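Local coordinates for protein phosphonopyruvate hydrolase (Variovorax sp., PDB 2DUA) that hydrolyses phosphonopyruvate to pyruvate and phosphate with the help of a divalent metal ion such as cobalt, magnesium or manganese, at residues V152-E157 with D181-H186; P207-P212 with V229-Y234. All coordinates share one frame; numbering follows the deposited sequence.

Contact 1 of 2, residues V152-E157 with D181-H186. With OXL (oxalate ion), chain C.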
loop_
_atom_site.group_PDB
_atom_site.type_symbol
_atom_site.label_atom_id
_atom_site.label_comp_id
_atom_site.label_asym_id
_atom_site.label_seq_id
_atom_site.Cartn_x
_atom_site.Cartn_y
_atom_site.Cartn_z
ATOM N N VAL A 152 19.813 -12.119 12.786
ATOM C CA VAL A 152 19.760 -12.642 11.410
ATOM C C VAL A 152 19.789 -14.169 11.482
ATOM O O VAL A 152 20.743 -14.740 11.966
ATOM C CB VAL A 152 20.969 -12.102 10.600
ATOM C CG1 VAL A 152 20.970 -12.723 9.186
ATOM C CG2 VAL A 152 20.895 -10.592 10.542
ATOM N N ILE A 153 18.714 -14.832 11.035
ATOM C CA ILE A 153 18.636 -16.269 11.089
ATOM C C ILE A 153 18.737 -16.810 9.663
ATOM O O ILE A 153 18.025 -16.376 8.798
ATOM C CB ILE A 153 17.299 -16.745 11.703
ATOM C CG1 ILE A 153 17.129 -16.161 13.116
ATOM C CG2 ILE A 153 17.225 -18.316 11.737
ATOM C CD1 ILE A 153 15.741 -16.334 13.732
ATOM N N ALA A 154 19.690 -17.706 9.431
ATOM C CA ALA A 154 19.895 -18.333 8.119
ATOM C C ALA A 154 19.226 -19.709 8.136
ATOM O O ALA A 154 19.500 -20.578 8.987
ATOM C CB ALA A 154 21.415 -18.505 7.812
ATOM N N ARG A 155 18.355 -19.899 7.163
ATOM C CA ARG A 155 17.611 -21.140 7.025
ATOM C C ARG A 155 18.264 -22.015 5.976
ATOM O O ARG A 155 18.394 -21.626 4.803
ATOM C CB ARG A 155 16.185 -20.839 6.606
ATOM C CG ARG A 155 15.410 -22.101 6.312
ATOM C CD ARG A 155 13.931 -21.722 6.229
ATOM N NE ARG A 155 13.120 -22.898 5.951
ATOM C CZ ARG A 155 11.850 -23.037 6.364
ATOM N NH1 ARG A 155 11.238 -22.061 7.061
ATOM N NH2 ARG A 155 11.208 -24.185 6.124
ATOM N N VAL A 156 18.693 -23.200 6.411
ATOM C CA VAL A 156 19.394 -24.167 5.538
ATOM C C VAL A 156 18.366 -25.177 4.948
ATOM O O VAL A 156 17.707 -25.930 5.696
ATOM C CB VAL A 156 20.494 -24.942 6.386
ATOM C CG1 VAL A 156 21.144 -26.105 5.540
ATOM C CG2 VAL A 156 21.587 -23.950 6.871
ATOM N N GLU A 157 18.227 -25.186 3.628
ATOM C CA GLU A 157 17.264 -26.062 3.003
ATOM C C GLU A 157 17.929 -27.279 2.364
ATOM O O GLU A 157 17.288 -27.953 1.545
ATOM C CB GLU A 157 16.478 -25.282 1.926
ATOM C CG GLU A 157 15.481 -24.246 2.542
ATOM C CD GLU A 157 14.290 -24.926 3.155
ATOM O OE1 GLU A 157 13.458 -25.459 2.391
ATOM O OE2 GLU A 157 14.189 -24.960 4.394
ATOM N N ASP A 181 23.248 -15.383 13.228
ATOM C CA ASP A 181 23.073 -15.473 14.680
ATOM C C ASP A 181 22.415 -16.805 15.089
ATOM O O ASP A 181 22.457 -17.189 16.271
ATOM C CB ASP A 181 22.192 -14.311 15.160
ATOM C CG ASP A 181 22.853 -12.964 14.979
ATOM O OD1 ASP A 181 23.954 -12.768 15.558
ATOM O OD2 ASP A 181 22.302 -12.076 14.286
ATOM N N ALA A 182 21.761 -17.478 14.128
ATOM C CA ALA A 182 21.129 -18.759 14.438
ATOM C C ALA A 182 20.917 -19.463 13.110
ATOM O O ALA A 182 20.925 -18.813 12.041
ATOM C CB ALA A 182 19.751 -18.557 15.185
ATOM N N ILE A 183 20.764 -20.786 13.171
ATOM C CA ILE A 183 20.594 -21.552 11.962
ATOM C C ILE A 183 19.279 -22.297 12.082
ATOM O O ILE A 183 19.051 -22.995 13.060
ATOM C CB ILE A 183 21.771 -22.604 11.767
ATOM C CG1 ILE A 183 23.136 -21.875 11.602
ATOM C CG2 ILE A 183 21.458 -23.467 10.549
ATOM C CD1 ILE A 183 23.125 -20.800 10.408
ATOM N N LEU A 184 18.421 -22.134 11.092
ATOM C CA LEU A 184 17.132 -22.822 11.117
ATOM C C LEU A 184 17.317 -23.992 10.158
ATOM O O LEU A 184 17.643 -23.784 8.986
ATOM C CB LEU A 184 16.034 -21.868 10.637
ATOM C CG LEU A 184 14.595 -22.373 10.785
ATOM C CD1 LEU A 184 13.639 -21.209 10.598
ATOM C CD2 LEU A 184 14.314 -23.513 9.782
ATOM N N ILE A 185 17.130 -25.209 10.648
ATOM C CA ILE A 185 17.298 -26.388 9.815
ATOM C C ILE A 185 15.942 -27.069 9.667
ATOM O O ILE A 185 15.208 -27.220 10.617
ATOM C CB ILE A 185 18.364 -27.354 10.404
ATOM C CG1 ILE A 185 18.459 -28.577 9.514
ATOM C CG2 ILE A 185 18.067 -27.688 11.905
ATOM C CD1 ILE A 185 19.152 -28.256 8.151
ATOM N N HIS A 186 15.619 -27.461 8.446
ATOM C CA HIS A 186 14.310 -28.011 8.164
ATOM C C HIS A 186 14.359 -29.380 7.475
ATOM O O HIS A 186 15.251 -29.631 6.691
ATOM C CB HIS A 186 13.593 -26.990 7.267
ATOM C CG HIS A 186 12.106 -27.101 7.304
ATOM N ND1 HIS A 186 11.398 -27.140 8.486
ATOM C CD2 HIS A 186 11.197 -27.276 6.312
ATOM C CE1 HIS A 186 10.118 -27.347 8.225
ATOM N NE2 HIS A 186 9.968 -27.437 6.914
HETATM C C1 OXL C . 6.647 -20.165 6.799
HETATM C C2 OXL C . 7.936 -20.879 6.730
HETATM O O1 OXL C . 5.869 -20.365 7.820
HETATM O O2 OXL C . 8.805 -20.465 5.904
HETATM O O3 OXL C . 6.386 -19.387 5.857
HETATM O O4 OXL C . 8.139 -21.841 7.500
HETATM O O HOH W 1 17.021 -28.389 5.089
#

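Contact 2 of 2, residues P207-P212 with V229-Y234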
loop_
_atom_site.group_PDB
_atom_site.type_symbol
_atom_site.label_atom_id
_atom_site.label_comp_id
_atom_site.label_asym_id
_atom_site.label_seq_id
_atom_site.Cartn_x
_atom_site.Cartn_y
_atom_site.Cartn_z
ATOM N N PRO A 207 22.845 -21.025 18.171
ATOM C CA PRO A 207 21.680 -21.899 18.390
ATOM C C PRO A 207 20.996 -22.330 17.097
ATOM O O PRO A 207 21.142 -21.706 16.021
ATOM C CB PRO A 207 20.715 -21.063 19.225
ATOM C CG PRO A 207 21.525 -19.907 19.735
ATOM C CD PRO A 207 22.654 -19.667 18.728
ATOM N N LEU A 208 20.266 -23.416 17.217
ATOM C CA LEU A 208 19.495 -23.930 16.102
ATOM C C LEU A 208 18.030 -23.495 16.258
ATOM O O LEU A 208 17.595 -23.154 17.350
ATOM C CB LEU A 208 19.553 -25.449 16.058
ATOM C CG LEU A 208 20.955 -25.989 15.781
ATOM C CD1 LEU A 208 20.807 -27.492 15.708
ATOM C CD2 LEU A 208 21.557 -25.366 14.464
ATOM N N VAL A 209 17.318 -23.452 15.142
ATOM C CA VAL A 209 15.893 -23.091 15.126
ATOM C C VAL A 209 15.163 -24.218 14.438
ATOM O O VAL A 209 15.542 -24.623 13.336
ATOM C CB VAL A 209 15.613 -21.817 14.337
ATOM C CG1 VAL A 209 14.105 -21.418 14.457
ATOM C CG2 VAL A 209 16.484 -20.684 14.871
ATOM N N LEU A 210 14.149 -24.759 15.112
ATOM C CA LEU A 210 13.336 -25.805 14.490
ATOM C C LEU A 210 11.875 -25.348 14.205
ATOM O O LEU A 210 11.310 -24.544 14.973
ATOM C CB LEU A 210 13.293 -27.032 15.394
ATOM C CG LEU A 210 14.615 -27.728 15.759
ATOM C CD1 LEU A 210 14.286 -29.023 16.570
ATOM C CD2 LEU A 210 15.351 -28.037 14.473
ATOM N N VAL A 211 11.290 -25.853 13.113
ATOM C CA VAL A 211 9.906 -25.610 12.710
ATOM C C VAL A 211 9.372 -27.014 12.530
ATOM O O VAL A 211 9.252 -27.484 11.425
ATOM C CB VAL A 211 9.751 -24.755 11.436
ATOM C CG1 VAL A 211 8.256 -24.329 11.207
ATOM C CG2 VAL A 211 10.654 -23.482 11.533
ATOM N N PRO A 212 9.070 -27.716 13.612
ATOM C CA PRO A 212 8.636 -29.121 13.490
ATOM C C PRO A 212 7.178 -29.377 13.129
ATOM O O PRO A 212 6.520 -30.224 13.767
ATOM C CB PRO A 212 9.001 -29.696 14.865
ATOM C CG PRO A 212 8.587 -28.570 15.792
ATOM C CD PRO A 212 9.107 -27.281 15.020
ATOM N N VAL A 229 19.207 -26.313 20.420
ATOM C CA VAL A 229 18.063 -25.603 19.799
ATOM C C VAL A 229 17.690 -24.455 20.683
ATOM O O VAL A 229 17.405 -24.668 21.863
ATOM C CB VAL A 229 16.854 -26.568 19.657
ATOM C CG1 VAL A 229 15.617 -25.833 19.068
ATOM C CG2 VAL A 229 17.248 -27.743 18.717
ATOM N N GLY A 230 17.694 -23.244 20.141
ATOM C CA GLY A 230 17.297 -22.126 20.957
ATOM C C GLY A 230 15.874 -21.606 20.663
ATOM O O GLY A 230 15.292 -20.873 21.486
ATOM N N ILE A 231 15.310 -21.986 19.514
ATOM C CA ILE A 231 13.973 -21.478 19.181
ATOM C C ILE A 231 13.156 -22.547 18.528
ATOM O O ILE A 231 13.683 -23.307 17.728
ATOM C CB ILE A 231 14.026 -20.309 18.177
ATOM C CG1 ILE A 231 14.728 -19.099 18.793
ATOM C CG2 ILE A 231 12.612 -19.920 17.758
ATOM C CD1 ILE A 231 14.963 -17.948 17.837
ATOM N N VAL A 232 11.877 -22.637 18.930
ATOM C CA VAL A 232 10.960 -23.554 18.286
ATOM C C VAL A 232 9.849 -22.675 17.720
ATOM O O VAL A 232 9.310 -21.803 18.415
ATOM C CB VAL A 232 10.373 -24.611 19.248
ATOM C CG1 VAL A 232 9.684 -23.940 20.435
ATOM C CG2 VAL A 232 9.428 -25.505 18.489
ATOM N N ILE A 233 9.552 -22.869 16.445
ATOM C CA ILE A 233 8.508 -22.086 15.774
ATOM C C ILE A 233 7.316 -22.985 15.387
ATOM O O ILE A 233 7.503 -24.074 14.819
ATOM C CB ILE A 233 9.056 -21.452 14.466
ATOM C CG1 ILE A 233 10.124 -20.413 14.798
ATOM C CG2 ILE A 233 7.883 -20.849 13.639
ATOM C CD1 ILE A 233 10.912 -19.849 13.589
ATOM N N TYR A 234 6.107 -22.539 15.703
ATOM C CA TYR A 234 4.874 -23.250 15.302
ATOM C C TYR A 234 4.539 -22.559 13.965
ATOM O O TYR A 234 4.029 -21.441 13.918
ATOM C CB TYR A 234 3.843 -23.024 16.387
ATOM C CG TYR A 234 4.227 -23.795 17.633
ATOM C CD1 TYR A 234 4.055 -25.187 17.686
ATOM C CD2 TYR A 234 4.798 -23.169 18.725
ATOM C CE1 TYR A 234 4.449 -25.929 18.817
ATOM C CE2 TYR A 234 5.217 -23.934 19.892
ATOM C CZ TYR A 234 5.019 -25.304 19.886
ATOM O OH TYR A 234 5.426 -26.076 20.958
#

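Contact 1 of 2, residues V152-E157 with D181-H186
Val152 and Asp181 meet near the start of two neighbouring parallel strands of the TIM barrel, 151-156 and 182-185, joined by helix 165-177 in a beta-alpha-beta crossover. The carboxylate of Asp181 takes the N-H of Val152 on the anti lone pair of OD2 in a nearly straight bond (2.9 Å, 175°), and Asp181 N returns a bond to Val152 O. OD2 also forms a salt bridge to Arg145, and OD1 one to Arg8. Along the strands, Ala154 N bonds Ala182 O, Leu184 N bonds Ala154 O, and Val156 N bonds Leu184 O. Ala182 N and His186 N are buried without a partner. One water bridges the carbonyls, donating to Val156 O and His186 O. Arg155, extended from CG to NE, gives its NE proton to Glu157 OE2 at 2.8 Å in a salt bridge; the acceptor lies in the guanidinium plane, yet the donor sits above the carboxylate plane. Leu184 CD2 covers one guanidinium face. Arg155 NH1 bonds oxalate O4 at 3.1 Å, in the substrate site to which Arg155 and His186 both belong. Arg155 NH2 lies over one face of the His186 ring, offset toward its rim, 3.1 Å from His186 CD2, with the guanidinium and ring planes 62° apart.

Contact 2 of 2, residues P207-P212 with V229-Y234
With CG1 set anti to the backbone N (chi1 177°), Val229 turns both methyls to the other strand: CG1 stands 3.9 Å from Leu210 CG, and CG2 lies equally close to Leu210 CD1. Leu210 has its CG anti to the carbonyl carbon instead (chi1 -60°), and the two side chains cross at about a right angle. Strands 208-210 and 229-234 are the seventh and eighth of the TIM barrel, parallel and linked through helix 220-224. A beta bulge interrupts their register: Leu208 pairs with Val229, but Val209 pairs with Ile231. Leu208 O serves the bulge twice, receiving Gly230 N at 2.8 Å in the carbonyl plane and Ile231 N in a weak bond. Gly230 suits this site, since a side-chain carbon there would clash with Pro207 CB. Beyond the bulge, regular pairing resumes as Leu210 N bonds Ile231 O, and Leu210 O in turn accepts Ile233 N at 2.8 Å.

On the face carrying Val209 and Ile231, these two side chains lie alongside each other; Val209 CG1 also meets Ile233 CD1 at 3.7 Å. Val211 CG2 packs on Ile233 CB, while Pro212 CD rests against Val232 CG2. Ile223 of helix 220-224 packs on Val229 and Val232 from outside the barrel and also touches Pro212. Replacing Val229 with an alanine here would probably open a gap beside Leu210 and Ile223, leaving the leucine's branched end freer to turn. Where side chain meets side chain across the strands, both groups are hydrocarbon, which implies that backbone hydrogen bonds supply the directional hold and that apolar packing adds undirected contact on both faces of the sheet.

In the fold
Contact 1 joins the fifth and sixth barrel strands and contact 2 the seventh and eighth; their centres lie about 9 Å apart. The seam between them is strand 182-185 against 208-210, where Ile183 N probably bonds Pro207 O (3.0 Å) and Ile183 O probably accepts from Val209 N (2.7 Å). At the C-terminal ends, where TIM barrels carry their active sites, His186 CE1 packs 3.3 Å from Val211 O. Both contacts border the oxalate: Arg155 bonds it directly, and the Val211 side chain comes to about 4 Å from it at the nearest atoms. The bound magnesium is, again at nearest atoms, about 5 Å from the Arg155 side chain but about 9 Å from that of Val211. Trp40, which also bonds oxalate, lies about 3 Å from Ile233, side chain to side chain.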